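Long-range contacts in putative GGDEF domain protein (Pseudomonas aeruginosa, PDB 7E6G), which probably catalyses the joining of two GTP molecules into cyclic di-GMP, with release of diphosphate, as a magnesium-dependent diguanylate cyclase: residues Y133-L138 / S237-R242; E169-D174 / L186-T191; G226-R231 / V259-P264. One frame throughout, in Å; residues are numbered along the deposited sequence.

Contact 1 of 3, residues Y133-L138 / S237-R242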
ATOM      1  N   TYR A 133     -31.434 -11.869  32.577  1.00 53.19           N
ATOM      2  CA  TYR A 133     -31.922 -12.635  31.441  1.00 47.33           C
ATOM      3  C   TYR A 133     -32.882 -13.708  31.936  1.00 46.06           C
ATOM      4  O   TYR A 133     -32.951 -14.011  33.132  1.00 41.06           O
ATOM      5  CB  TYR A 133     -30.771 -13.280  30.659  1.00 41.80           C
ATOM      6  CG  TYR A 133     -29.919 -14.173  31.521  1.00 38.12           C
ATOM      7  CD1 TYR A 133     -28.813 -13.667  32.197  1.00 38.97           C
ATOM      8  CD2 TYR A 133     -30.254 -15.510  31.710  1.00 34.98           C
ATOM      9  CE1 TYR A 133     -28.038 -14.474  33.009  1.00 39.32           C
ATOM     10  CE2 TYR A 133     -29.481 -16.340  32.503  1.00 44.03           C
ATOM     11  CZ  TYR A 133     -28.371 -15.810  33.160  1.00 43.96           C
ATOM     12  OH  TYR A 133     -27.614 -16.627  33.962  1.00 39.60           O
ATOM     13  N   VAL A 134     -33.633 -14.288  31.011  1.00 49.14           N
ATOM     14  CA  VAL A 134     -34.417 -15.463  31.373  1.00 46.82           C
ATOM     15  C   VAL A 134     -33.911 -16.653  30.570  1.00 35.30           C
ATOM     16  O   VAL A 134     -33.327 -16.519  29.492  1.00 37.15           O
ATOM     17  CB  VAL A 134     -35.943 -15.258  31.191  1.00 49.84           C
ATOM     18  CG1 VAL A 134     -36.373 -13.890  31.744  1.00 50.52           C
ATOM     19  CG2 VAL A 134     -36.358 -15.424  29.747  1.00 48.72           C
ATOM     20  N   LEU A 135     -34.119 -17.827  31.138  1.00 38.65           N
ATOM     21  CA  LEU A 135     -33.647 -19.093  30.608  1.00 37.88           C
ATOM     22  C   LEU A 135     -34.853 -20.000  30.431  1.00 38.17           C
ATOM     23  O   LEU A 135     -35.617 -20.208  31.380  1.00 38.45           O
ATOM     24  CB  LEU A 135     -32.653 -19.719  31.588  1.00 37.39           C
ATOM     25  CG  LEU A 135     -31.337 -20.303  31.109  1.00 37.07           C
ATOM     26  CD1 LEU A 135     -30.607 -19.298  30.235  1.00 35.75           C
ATOM     27  CD2 LEU A 135     -30.532 -20.656  32.345  1.00 35.27           C
ATOM     28  N   ALA A 136     -35.036 -20.535  29.229  1.00 38.14           N
ATOM     29  CA  ALA A 136     -36.097 -21.506  28.966  1.00 33.49           C
ATOM     30  C   ALA A 136     -35.461 -22.786  28.436  1.00 27.39           C
ATOM     31  O   ALA A 136     -34.752 -22.756  27.435  1.00 30.73           O
ATOM     32  CB  ALA A 136     -37.118 -20.935  27.980  1.00 27.94           C
ATOM     33  N   MET A 137     -35.672 -23.899  29.116  1.00 28.15           N
ATOM     34  CA  MET A 137     -35.116 -25.176  28.690  1.00 29.56           C
ATOM     35  C   MET A 137     -36.246 -26.075  28.200  1.00 31.96           C
ATOM     36  O   MET A 137     -37.196 -26.363  28.932  1.00 30.94           O
ATOM     37  CB  MET A 137     -34.327 -25.852  29.809  1.00 31.28           C
ATOM     38  CG  MET A 137     -33.366 -26.935  29.294  1.00 32.69           C
ATOM     39  SD  MET A 137     -32.481 -27.734  30.645  1.00 35.62           S
ATOM     40  CE  MET A 137     -31.204 -26.508  30.986  1.00 34.20           C
ATOM     41  N   LEU A 138     -36.114 -26.538  26.977  1.00 32.82           N
ATOM     42  CA  LEU A 138     -37.161 -27.193  26.224  1.00 30.68           C
ATOM     43  C   LEU A 138     -36.701 -28.613  25.920  1.00 30.03           C
ATOM     44  O   LEU A 138     -35.551 -28.824  25.552  1.00 33.73           O
ATOM     45  CB  LEU A 138     -37.413 -26.381  24.948  1.00 28.18           C
ATOM     46  CG  LEU A 138     -38.641 -26.544  24.069  1.00 41.35           C
ATOM     47  CD1 LEU A 138     -39.315 -25.203  23.854  1.00 31.14           C
ATOM     48  CD2 LEU A 138     -38.217 -27.163  22.735  1.00 40.92           C
ATOM     49  N   SER A 237     -24.562 -21.421  36.174  1.00 39.75           N
ATOM     50  CA  SER A 237     -24.856 -22.846  36.288  1.00 40.39           C
ATOM     51  C   SER A 237     -26.044 -23.100  37.209  1.00 39.71           C
ATOM     52  O   SER A 237     -26.831 -24.023  36.976  1.00 40.41           O
ATOM     53  CB  SER A 237     -23.621 -23.599  36.780  1.00 40.13           C
ATOM     54  OG  SER A 237     -23.800 -25.002  36.709  1.00 35.67           O
ATOM     55  N   GLN A 238     -26.195 -22.291  38.257  1.00 43.38           N
ATOM     56  CA  GLN A 238     -27.321 -22.485  39.166  1.00 41.49           C
ATOM     57  C   GLN A 238     -28.620 -22.021  38.519  1.00 39.06           C
ATOM     58  O   GLN A 238     -29.678 -22.638  38.717  1.00 35.88           O
ATOM     59  CB  GLN A 238     -27.055 -21.759  40.475  1.00 38.90           C
ATOM     60  CG  GLN A 238     -25.925 -22.381  41.269  1.00 42.48           C
ATOM     61  CD  GLN A 238     -25.316 -21.426  42.283  1.00 45.00           C
ATOM     62  OE1 GLN A 238     -25.134 -20.236  42.009  1.00 43.72           O
ATOM     63  NE2 GLN A 238     -25.002 -21.947  43.466  1.00 38.79           N
ATOM     64  N   THR A 239     -28.543 -20.961  37.708  1.00 33.26           N
ATOM     65  CA  THR A 239     -29.654 -20.608  36.829  1.00 39.45           C
ATOM     66  C   THR A 239     -30.047 -21.777  35.933  1.00 40.95           C
ATOM     67  O   THR A 239     -31.230 -22.140  35.853  1.00 42.90           O
ATOM     68  CB  THR A 239     -29.291 -19.407  35.966  1.00 36.27           C
ATOM     69  OG1 THR A 239     -28.578 -18.448  36.750  1.00 42.05           O
ATOM     70  CG2 THR A 239     -30.549 -18.780  35.400  1.00 38.66           C
ATOM     71  N   VAL A 240     -29.074 -22.342  35.205  1.00 35.08           N
ATOM     72  CA  VAL A 240     -29.380 -23.483  34.347  1.00 36.97           C
ATOM     73  C   VAL A 240     -30.030 -24.596  35.162  1.00 38.19           C
ATOM     74  O   VAL A 240     -31.045 -25.168  34.748  1.00 42.77           O
ATOM     75  CB  VAL A 240     -28.119 -23.972  33.613  1.00 37.83           C
ATOM     76  CG1 VAL A 240     -28.368 -25.333  32.990  1.00 29.14           C
ATOM     77  CG2 VAL A 240     -27.702 -22.961  32.544  1.00 38.68           C
ATOM     78  N   ASN A 241     -29.485 -24.888  36.345  1.00 36.32           N
ATOM     79  CA  ASN A 241     -30.038 -25.957  37.174  1.00 37.37           C
ATOM     80  C   ASN A 241     -31.496 -25.692  37.531  1.00 39.28           C
ATOM     81  O   ASN A 241     -32.317 -26.615  37.545  1.00 38.64           O
ATOM     82  CB  ASN A 241     -29.196 -26.127  38.438  1.00 37.54           C
ATOM     83  CG  ASN A 241     -27.950 -26.968  38.200  1.00 42.42           C
ATOM     84  OD1 ASN A 241     -27.618 -27.320  37.058  1.00 42.26           O
ATOM     85  ND2 ASN A 241     -27.249 -27.288  39.276  1.00 45.61           N
ATOM     86  N   ARG A 242     -31.848 -24.437  37.821  1.00 44.72           N
ATOM     87  CA  ARG A 242     -33.236 -24.173  38.192  1.00 41.93           C
ATOM     88  C   ARG A 242     -34.160 -24.295  36.985  1.00 42.30           C
ATOM     89  O   ARG A 242     -35.269 -24.841  37.098  1.00 43.05           O
ATOM     90  CB  ARG A 242     -33.380 -22.804  38.842  1.00 37.90           C
ATOM     91  CG  ARG A 242     -34.670 -22.684  39.668  1.00 48.23           C
ATOM     92  CD  ARG A 242     -35.021 -21.235  39.970  1.00 46.05           C
ATOM     93  NE  ARG A 242     -33.821 -20.413  39.898  1.00 44.76           N
ATOM     94  CZ  ARG A 242     -32.884 -20.350  40.849  1.00 50.68           C
ATOM     95  NH1 ARG A 242     -32.991 -21.044  41.984  1.00 43.95           N
ATOM     96  NH2 ARG A 242     -31.831 -19.576  40.650  1.00 52.09           N
TER
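Strand 134-138 and helix 237-242 approach to 8.7 Å between their axes, with their directions 46° apart, and the backbones come nearest where L135 faces V240, 7.2 Å from CA to CA. No clear hydrogen bond links the two segments. The contact is made by the side chains of L135 and M137 from one face of the strand, and of Y133 just before it. L135 points at the helix and puts CD2 between two residues. This methyl lies 3.6 Å from CG2 of T239, and the two side chains meet at about a right angle. The same CD2 is 3.7 Å from CG2 of V240. M137 runs out from the strand with CG anti to the backbone N (chi1 -161°), then bends at its sulfur. The bend brings CE to 3.7 Å from CG1 of V240. The two methyls of V240 are thus divided between L135 and M137. At the start of the segment, the Y133 ring comes up from the opposite direction to T239 and meets its CG2 obliquely. The Y133 OH bonds to N123, and OG1 of T239 bonds to H230, whose ring stacks on Y133. All five touching residues are buried. Helix 236-252 packs here on the central sheet of the GGDEF domain. L119 of helix 112-128 touches Y133, L135 and V240, and strands 183-188 and 223-229 flank strand 134-140 in the sheet.

Contact 2 of 3, residues E169-D174 / L186-T191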
ATOM      1  N   GLU A 169     -39.645 -17.235  15.924  1.00 42.55           N
ATOM      2  CA  GLU A 169     -40.454 -16.472  16.871  1.00 44.74           C
ATOM      3  C   GLU A 169     -39.627 -15.744  17.917  1.00 48.75           C
ATOM      4  O   GLU A 169     -40.202 -15.208  18.867  1.00 48.92           O
ATOM      5  CB  GLU A 169     -41.458 -17.375  17.601  1.00 44.87           C
ATOM      6  CG  GLU A 169     -42.456 -18.108  16.704  1.00 53.46           C
ATOM      7  CD  GLU A 169     -43.397 -17.188  15.934  1.00 57.92           C
ATOM      8  OE1 GLU A 169     -43.621 -17.489  14.733  1.00 55.69           O
ATOM      9  OE2 GLU A 169     -43.914 -16.198  16.526  1.00 56.87           O
ATOM     10  N   LEU A 170     -38.304 -15.749  17.802  1.00 45.66           N
ATOM     11  CA  LEU A 170     -37.435 -15.110  18.778  1.00 47.03           C
ATOM     12  C   LEU A 170     -37.017 -13.715  18.312  1.00 55.43           C
ATOM     13  O   LEU A 170     -36.941 -13.437  17.108  1.00 54.11           O
ATOM     14  CB  LEU A 170     -36.193 -15.967  19.029  1.00 48.15           C
ATOM     15  CG  LEU A 170     -36.413 -17.278  19.783  1.00 42.81           C
ATOM     16  CD1 LEU A 170     -35.074 -17.937  20.001  1.00 43.58           C
ATOM     17  CD2 LEU A 170     -37.086 -16.997  21.107  1.00 38.78           C
ATOM     18  N   ARG A 171     -36.754 -12.831  19.280  1.00 48.35           N
ATOM     19  CA  ARG A 171     -36.248 -11.509  18.948  1.00 47.63           C
ATOM     20  C   ARG A 171     -34.788 -11.623  18.506  1.00 52.67           C
ATOM     21  O   ARG A 171     -34.160 -12.677  18.630  1.00 53.32           O
ATOM     22  CB  ARG A 171     -36.408 -10.553  20.133  1.00 50.04           C
ATOM     23  CG  ARG A 171     -37.837 -10.387  20.615  1.00 42.46           C
ATOM     24  CD  ARG A 171     -38.060 -11.060  21.946  1.00 43.52           C
ATOM     25  NE  ARG A 171     -37.677 -10.231  23.085  1.00 47.07           N
ATOM     26  CZ  ARG A 171     -37.185 -10.704  24.229  1.00 49.88           C
ATOM     27  NH1 ARG A 171     -36.884  -9.879  25.220  1.00 55.06           N
ATOM     28  NH2 ARG A 171     -36.983 -12.002  24.392  1.00 57.17           N
ATOM     29  N   GLU A 172     -34.244 -10.529  17.969  1.00 55.91           N
ATOM     30  CA  GLU A 172     -33.003 -10.663  17.214  1.00 54.18           C
ATOM     31  C   GLU A 172     -31.805 -10.948  18.113  1.00 55.04           C
ATOM     32  O   GLU A 172     -30.848 -11.587  17.667  1.00 62.23           O
ATOM     33  CB  GLU A 172     -32.774  -9.422  16.347  1.00 62.90           C
ATOM     34  CG  GLU A 172     -31.961  -8.312  16.983  1.00 70.22           C
ATOM     35  CD  GLU A 172     -31.802  -7.107  16.061  1.00 80.31           C
ATOM     36  OE1 GLU A 172     -30.722  -6.960  15.440  1.00 82.09           O
ATOM     37  OE2 GLU A 172     -32.762  -6.313  15.948  1.00 87.54           O
ATOM     38  N   TYR A 173     -31.843 -10.533  19.378  1.00 51.08           N
ATOM     39  CA  TYR A 173     -30.723 -10.793  20.276  1.00 54.08           C
ATOM     40  C   TYR A 173     -30.948 -11.994  21.182  1.00 51.42           C
ATOM     41  O   TYR A 173     -30.026 -12.388  21.906  1.00 51.87           O
ATOM     42  CB  TYR A 173     -30.416  -9.545  21.120  1.00 60.57           C
ATOM     43  CG  TYR A 173     -29.800  -8.452  20.290  1.00 64.20           C
ATOM     44  CD1 TYR A 173     -28.521  -8.599  19.772  1.00 71.13           C
ATOM     45  CD2 TYR A 173     -30.508  -7.298  19.983  1.00 64.85           C
ATOM     46  CE1 TYR A 173     -27.945  -7.617  18.989  1.00 78.04           C
ATOM     47  CE2 TYR A 173     -29.945  -6.305  19.193  1.00 74.50           C
ATOM     48  CZ  TYR A 173     -28.659  -6.470  18.700  1.00 81.70           C
ATOM     49  OH  TYR A 173     -28.073  -5.495  17.915  1.00 79.55           O
ATOM     50  N   ASP A 174     -32.141 -12.579  21.164  1.00 49.35           N
ATOM     51  CA  ASP A 174     -32.353 -13.855  21.822  1.00 47.82           C
ATOM     52  C   ASP A 174     -31.517 -14.950  21.169  1.00 44.55           C
ATOM     53  O   ASP A 174     -31.112 -14.867  20.004  1.00 46.10           O
ATOM     54  CB  ASP A 174     -33.820 -14.242  21.767  1.00 47.09           C
ATOM     55  CG  ASP A 174     -34.693 -13.263  22.487  1.00 49.78           C
ATOM     56  OD1 ASP A 174     -34.160 -12.439  23.261  1.00 51.61           O
ATOM     57  OD2 ASP A 174     -35.916 -13.312  22.261  1.00 51.82           O
ATOM     58  N   LEU A 186     -33.118 -21.746  25.476  1.00 31.97           N
ATOM     59  CA  LEU A 186     -33.420 -20.391  25.053  1.00 33.88           C
ATOM     60  C   LEU A 186     -32.823 -19.441  26.087  1.00 35.31           C
ATOM     61  O   LEU A 186     -33.084 -19.585  27.287  1.00 33.61           O
ATOM     62  CB  LEU A 186     -34.935 -20.195  24.936  1.00 37.12           C
ATOM     63  CG  LEU A 186     -35.678 -20.581  23.638  1.00 44.35           C
ATOM     64  CD1 LEU A 186     -35.252 -21.938  23.047  1.00 40.68           C
ATOM     65  CD2 LEU A 186     -37.183 -20.574  23.859  1.00 42.05           C
ATOM     66  N   LEU A 187     -32.002 -18.503  25.633  1.00 34.47           N
ATOM     67  CA  LEU A 187     -31.519 -17.407  26.455  1.00 38.81           C
ATOM     68  C   LEU A 187     -32.135 -16.111  25.947  1.00 41.18           C
ATOM     69  O   LEU A 187     -31.903 -15.703  24.796  1.00 38.24           O
ATOM     70  CB  LEU A 187     -29.998 -17.325  26.438  1.00 44.00           C
ATOM     71  CG  LEU A 187     -29.434 -16.099  27.156  1.00 44.21           C
ATOM     72  CD1 LEU A 187     -29.399 -16.313  28.630  1.00 44.18           C
ATOM     73  CD2 LEU A 187     -28.032 -15.850  26.656  1.00 49.36           C
ATOM     74  N   LEU A 188     -32.942 -15.473  26.788  1.00 41.44           N
ATOM     75  CA  LEU A 188     -33.455 -14.155  26.439  1.00 49.38           C
ATOM     76  C   LEU A 188     -32.699 -13.121  27.257  1.00 46.70           C
ATOM     77  O   LEU A 188     -32.961 -12.962  28.464  1.00 45.40           O
ATOM     78  CB  LEU A 188     -34.963 -14.048  26.689  1.00 52.83           C
ATOM     79  CG  LEU A 188     -35.820 -15.225  26.243  1.00 46.00           C
ATOM     80  CD1 LEU A 188     -37.296 -14.857  26.336  1.00 48.95           C
ATOM     81  CD2 LEU A 188     -35.454 -15.637  24.841  1.00 49.44           C
ATOM     82  N   PRO A 189     -31.752 -12.412  26.659  1.00 48.73           N
ATOM     83  CA  PRO A 189     -30.944 -11.464  27.422  1.00 50.70           C
ATOM     84  C   PRO A 189     -31.707 -10.177  27.666  1.00 55.07           C
ATOM     85  O   PRO A 189     -32.574  -9.779  26.883  1.00 50.34           O
ATOM     86  CB  PRO A 189     -29.733 -11.228  26.514  1.00 45.00           C
ATOM     87  CG  PRO A 189     -30.277 -11.410  25.139  1.00 48.29           C
ATOM     88  CD  PRO A 189     -31.418 -12.401  25.223  1.00 50.16           C
ATOM     89  N   GLN A 190     -31.365  -9.531  28.780  1.00 58.40           N
ATOM     90  CA  GLN A 190     -31.990  -8.275  29.178  1.00 59.76           C
ATOM     91  C   GLN A 190     -33.505  -8.367  29.068  1.00 52.59           C
ATOM     92  O   GLN A 190     -34.162  -7.542  28.433  1.00 56.59           O
ATOM     93  CB  GLN A 190     -31.441  -7.111  28.351  1.00 62.99           C
ATOM     94  CG  GLN A 190     -29.924  -7.066  28.317  1.00 69.13           C
ATOM     95  CD  GLN A 190     -29.398  -6.014  27.379  1.00 74.69           C
ATOM     96  OE1 GLN A 190     -28.685  -6.322  26.421  1.00 86.61           O
ATOM     97  NE2 GLN A 190     -29.732  -4.760  27.652  1.00 68.54           N
ATOM     98  N   THR A 191     -34.051  -9.409  29.679  1.00 49.39           N
ATOM     99  CA  THR A 191     -35.476  -9.685  29.629  1.00 54.44           C
ATOM    100  C   THR A 191     -35.915 -10.157  31.003  1.00 45.66           C
ATOM    101  O   THR A 191     -35.176 -10.871  31.687  1.00 41.02           O
ATOM    102  CB  THR A 191     -35.809 -10.735  28.543  1.00 56.63           C
ATOM    103  OG1 THR A 191     -35.323 -10.294  27.263  1.00 56.41           O
ATOM    104  CG2 THR A 191     -37.304 -10.983  28.457  1.00 51.47           C
TER
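R171 reaches from the loop after helix 152-168 to T191, just beyond the end of strand 183-188, in the GGDEF domain. The R171 chain bends at chi2 (108°) and chi3 (84°), and the guanidinium ends between D174 of its own loop and T191. NH1 donates to OG1 of T191 at 2.6 Å, with the acceptor near the guanidinium plane. On the other arm, NH2 forms a salt bridge with OD2 of D174 at 2.7 Å, though the N-H is poorly aimed and the hydrogen bond weak. The backbone N of R171 also donates to this OD2, from above the carboxylate plane. One carboxylate oxygen therefore meets both the backbone and the guanidinium of R171. The L188 side chain lies against both charged groups. Its CD1 lies at the guanidinium edge, 3.5 Å from NH2 of R171, while CD2 packs 3.4 Å from CG of D174. More loosely, CD2 of L170 approaches the same L188 methyl. The P189 ring sits against the loop backbone, with CG 3.4 Å from O of Y173. T191 also has a second partner: its OG1 donates to O of P189 at 2.8 Å, from above the carbonyl plane.

Contact 3 of 3, residues G226-R231 / V259-P264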
ATOM      1  N   GLY A 226     -39.197 -25.727  30.951  1.00 40.24           N
ATOM      2  CA  GLY A 226     -39.061 -25.109  32.263  1.00 38.92           C
ATOM      3  C   GLY A 226     -38.362 -23.772  32.079  1.00 37.54           C
ATOM      4  O   GLY A 226     -37.361 -23.690  31.363  1.00 34.67           O
ATOM      5  N   VAL A 227     -38.907 -22.721  32.683  1.00 34.72           N
ATOM      6  CA  VAL A 227     -38.307 -21.405  32.504  1.00 40.30           C
ATOM      7  C   VAL A 227     -38.066 -20.751  33.863  1.00 43.43           C
ATOM      8  O   VAL A 227     -38.847 -20.938  34.806  1.00 46.08           O
ATOM      9  CB  VAL A 227     -39.147 -20.518  31.552  1.00 34.44           C
ATOM     10  CG1 VAL A 227     -40.607 -20.567  31.909  1.00 44.12           C
ATOM     11  CG2 VAL A 227     -38.625 -19.110  31.504  1.00 42.42           C
ATOM     12  N   THR A 228     -36.928 -20.052  33.971  1.00 34.94           N
ATOM     13  CA  THR A 228     -36.584 -19.254  35.137  1.00 42.20           C
ATOM     14  C   THR A 228     -35.999 -17.915  34.727  1.00 41.89           C
ATOM     15  O   THR A 228     -35.603 -17.691  33.582  1.00 37.41           O
ATOM     16  CB  THR A 228     -35.553 -19.915  36.057  1.00 45.07           C
ATOM     17  OG1 THR A 228     -35.583 -19.244  37.323  1.00 51.37           O
ATOM     18  CG2 THR A 228     -34.148 -19.762  35.490  1.00 40.84           C
ATOM     19  N   GLU A 229     -35.925 -17.034  35.713  1.00 48.15           N
ATOM     20  CA  GLU A 229     -35.204 -15.779  35.606  1.00 49.94           C
ATOM     21  C   GLU A 229     -33.869 -15.881  36.326  1.00 48.77           C
ATOM     22  O   GLU A 229     -33.739 -16.554  37.355  1.00 45.10           O
ATOM     23  CB  GLU A 229     -35.998 -14.635  36.212  1.00 45.06           C
ATOM     24  CG  GLU A 229     -35.512 -13.291  35.785  1.00 54.81           C
ATOM     25  CD  GLU A 229     -36.348 -12.199  36.386  1.00 68.57           C
ATOM     26  OE1 GLU A 229     -35.963 -11.014  36.262  1.00 77.10           O
ATOM     27  OE2 GLU A 229     -37.417 -12.530  36.947  1.00 66.08           O
ATOM     28  N   HIS A 230     -32.873 -15.205  35.787  1.00 41.94           N
ATOM     29  CA  HIS A 230     -31.602 -15.178  36.479  1.00 48.46           C
ATOM     30  C   HIS A 230     -31.698 -14.336  37.751  1.00 52.22           C
ATOM     31  O   HIS A 230     -32.034 -13.148  37.694  1.00 51.53           O
ATOM     32  CB  HIS A 230     -30.507 -14.629  35.590  1.00 45.68           C
ATOM     33  CG  HIS A 230     -29.242 -14.414  36.341  1.00 48.25           C
ATOM     34  ND1 HIS A 230     -28.573 -15.453  36.951  1.00 47.51           N
ATOM     35  CD2 HIS A 230     -28.569 -13.286  36.660  1.00 46.29           C
ATOM     36  CE1 HIS A 230     -27.514 -14.977  37.579  1.00 48.25           C
ATOM     37  NE2 HIS A 230     -27.488 -13.665  37.418  1.00 48.87           N
ATOM     38  N   ARG A 231     -31.373 -14.944  38.891  1.00 49.57           N
ATOM     39  CA  ARG A 231     -31.325 -14.253  40.175  1.00 48.76           C
ATOM     40  C   ARG A 231     -29.908 -13.740  40.419  1.00 49.63           C
ATOM     41  O   ARG A 231     -28.955 -14.522  40.410  1.00 56.71           O
ATOM     42  CB  ARG A 231     -31.771 -15.196  41.289  1.00 43.40           C
ATOM     43  CG  ARG A 231     -33.136 -15.824  40.999  1.00 49.37           C
ATOM     44  CD  ARG A 231     -33.552 -16.884  42.026  1.00 52.17           C
ATOM     45  NE  ARG A 231     -34.799 -17.547  41.635  1.00 59.72           N
ATOM     46  CZ  ARG A 231     -35.381 -18.536  42.315  1.00 64.93           C
ATOM     47  NH1 ARG A 231     -34.834 -18.992  43.443  1.00 57.72           N
ATOM     48  NH2 ARG A 231     -36.515 -19.062  41.861  1.00 56.89           N
ATOM     49  N   VAL A 259     -43.620 -24.897  32.944  1.00 38.30           N
ATOM     50  CA  VAL A 259     -43.682 -24.448  34.328  1.00 43.85           C
ATOM     51  C   VAL A 259     -42.601 -23.402  34.576  1.00 40.24           C
ATOM     52  O   VAL A 259     -41.474 -23.500  34.073  1.00 34.97           O
ATOM     53  CB  VAL A 259     -43.573 -25.617  35.322  1.00 36.56           C
ATOM     54  CG1 VAL A 259     -44.402 -26.770  34.858  1.00 36.87           C
ATOM     55  CG2 VAL A 259     -42.156 -25.998  35.538  1.00 41.49           C
ATOM     56  N   PHE A 260     -42.980 -22.366  35.318  1.00 45.85           N
ATOM     57  CA  PHE A 260     -42.092 -21.325  35.805  1.00 44.81           C
ATOM     58  C   PHE A 260     -41.678 -21.652  37.234  1.00 47.70           C
ATOM     59  O   PHE A 260     -42.427 -22.279  37.990  1.00 46.67           O
ATOM     60  CB  PHE A 260     -42.772 -19.951  35.745  1.00 37.18           C
ATOM     61  CG  PHE A 260     -43.056 -19.466  34.340  1.00 41.82           C
ATOM     62  CD1 PHE A 260     -44.073 -20.044  33.580  1.00 46.08           C
ATOM     63  CD2 PHE A 260     -42.311 -18.435  33.778  1.00 40.33           C
ATOM     64  CE1 PHE A 260     -44.338 -19.605  32.280  1.00 39.72           C
ATOM     65  CE2 PHE A 260     -42.570 -17.983  32.488  1.00 40.14           C
ATOM     66  CZ  PHE A 260     -43.582 -18.573  31.736  1.00 44.83           C
ATOM     67  N   ALA A 261     -40.451 -21.265  37.579  1.00 59.66           N
ATOM     68  CA  ALA A 261     -39.946 -21.294  38.946  1.00 60.83           C
ATOM     69  C   ALA A 261     -39.803 -19.862  39.453  1.00 71.11           C
ATOM     70  O   ALA A 261     -39.279 -18.997  38.739  1.00 72.07           O
ATOM     71  CB  ALA A 261     -38.592 -22.013  39.013  1.00 47.45           C
ATOM     72  N   ALA A 262     -40.279 -19.603  40.673  1.00 74.46           N
ATOM     73  CA  ALA A 262     -40.098 -18.309  41.335  1.00 79.68           C
ATOM     74  C   ALA A 262     -39.345 -18.512  42.652  1.00 93.21           C
ATOM     75  O   ALA A 262     -38.809 -19.598  42.920  1.00 90.45           O
ATOM     76  CB  ALA A 262     -41.436 -17.602  41.570  1.00 87.78           C
ATOM     77  N   LEU A 263     -39.303 -17.458  43.471  1.00 96.19           N
ATOM     78  CA  LEU A 263     -38.586 -17.471  44.749  1.00 96.75           C
ATOM     79  C   LEU A 263     -39.511 -17.026  45.875  1.00108.15           C
ATOM     80  O   LEU A 263     -39.810 -15.824  46.002  1.00112.88           O
ATOM     81  CB  LEU A 263     -37.342 -16.583  44.697  1.00 89.70           C
ATOM     82  CG  LEU A 263     -36.350 -16.584  45.878  1.00 93.52           C
ATOM     83  CD1 LEU A 263     -36.680 -15.514  46.932  1.00105.25           C
ATOM     84  CD2 LEU A 263     -36.223 -17.965  46.526  1.00 87.33           C
ATOM     85  N   PRO A 264     -39.992 -17.951  46.702  1.00112.30           N
ATOM     86  CA  PRO A 264     -40.604 -17.556  47.990  1.00113.22           C
ATOM     87  C   PRO A 264     -39.594 -16.825  48.859  1.00114.07           C
ATOM     88  O   PRO A 264     -38.486 -17.335  49.088  1.00115.51           O
ATOM     89  CB  PRO A 264     -41.023 -18.897  48.621  1.00113.30           C
ATOM     90  CG  PRO A 264     -40.476 -19.990  47.711  1.00109.68           C
ATOM     91  CD  PRO A 264     -40.199 -19.375  46.379  1.00102.71           C
TER
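Segments 226-231 and 259-264 begin side by side as parallel strands, with G226 paired to V259 (5.1 Å between CA atoms) and V227 to F260 (5.0 Å between CA atoms). The backbone of V227 makes both of the backbone hydrogen bonds between the two segments. Its N donates to O of V259 at 3.0 Å, and its O accepts from N of A261 at 3.2 Å. A CA-H...O contact from G226 to O of V259 adds to the pairing. V227 and F260 lie on the same face of the sheet and point the same way. CG1 of V227 sits 3.3 Å from the centroid of the F260 ring, 15° off its normal, in a CH-pi contact over the ring face. Chi1 of 47° sets this methyl between the backbone N and the carbonyl carbon, which directs it over the ring. L193 of helix 193-208 touches both side chains. Past the paired residues the backbones diverge, and the R231 side chain reaches across. Its chain is extended from CG to NE and carries the guanidinium to the other segment. NH2 makes a weak hydrogen bond to O of A262, which lies near the guanidinium plane. L263 lies over one face of the same group, with CB 3.7 Å from CZ of R231, although L263 is poorly ordered. On the other face of the sheet, V259 touches A246 and A250 of helix 236-252. Strand 223-229, this helix and strand 258-260 form a beta-alpha-beta unit, and the parallel pairing is that of its two strands at the edge of the GGDEF domain sheet.

How the contacts relate
All three contacts reach one mixed sheet, with strand order 175-178, 183-188, 134-140, 223-229, 258-260. Contact 1 uses the middle strand. Contact 2 lies on one side of it and contact 3 on the other. Centres of contacts 1 and 3 are 8 Å apart, of 1 and 2 13 Å, and of 2 and 3 16 Å. Along the chain, contact 2 is nested inside the loop closed by contact 1. Contact 3 follows contact 2 and crosses contact 1, since helix 236-252 lies between its strands. Strand 134-140 also carries D139 and V140, which bind magnesium together with E182, so the strand of contact 1 runs on into the metal site.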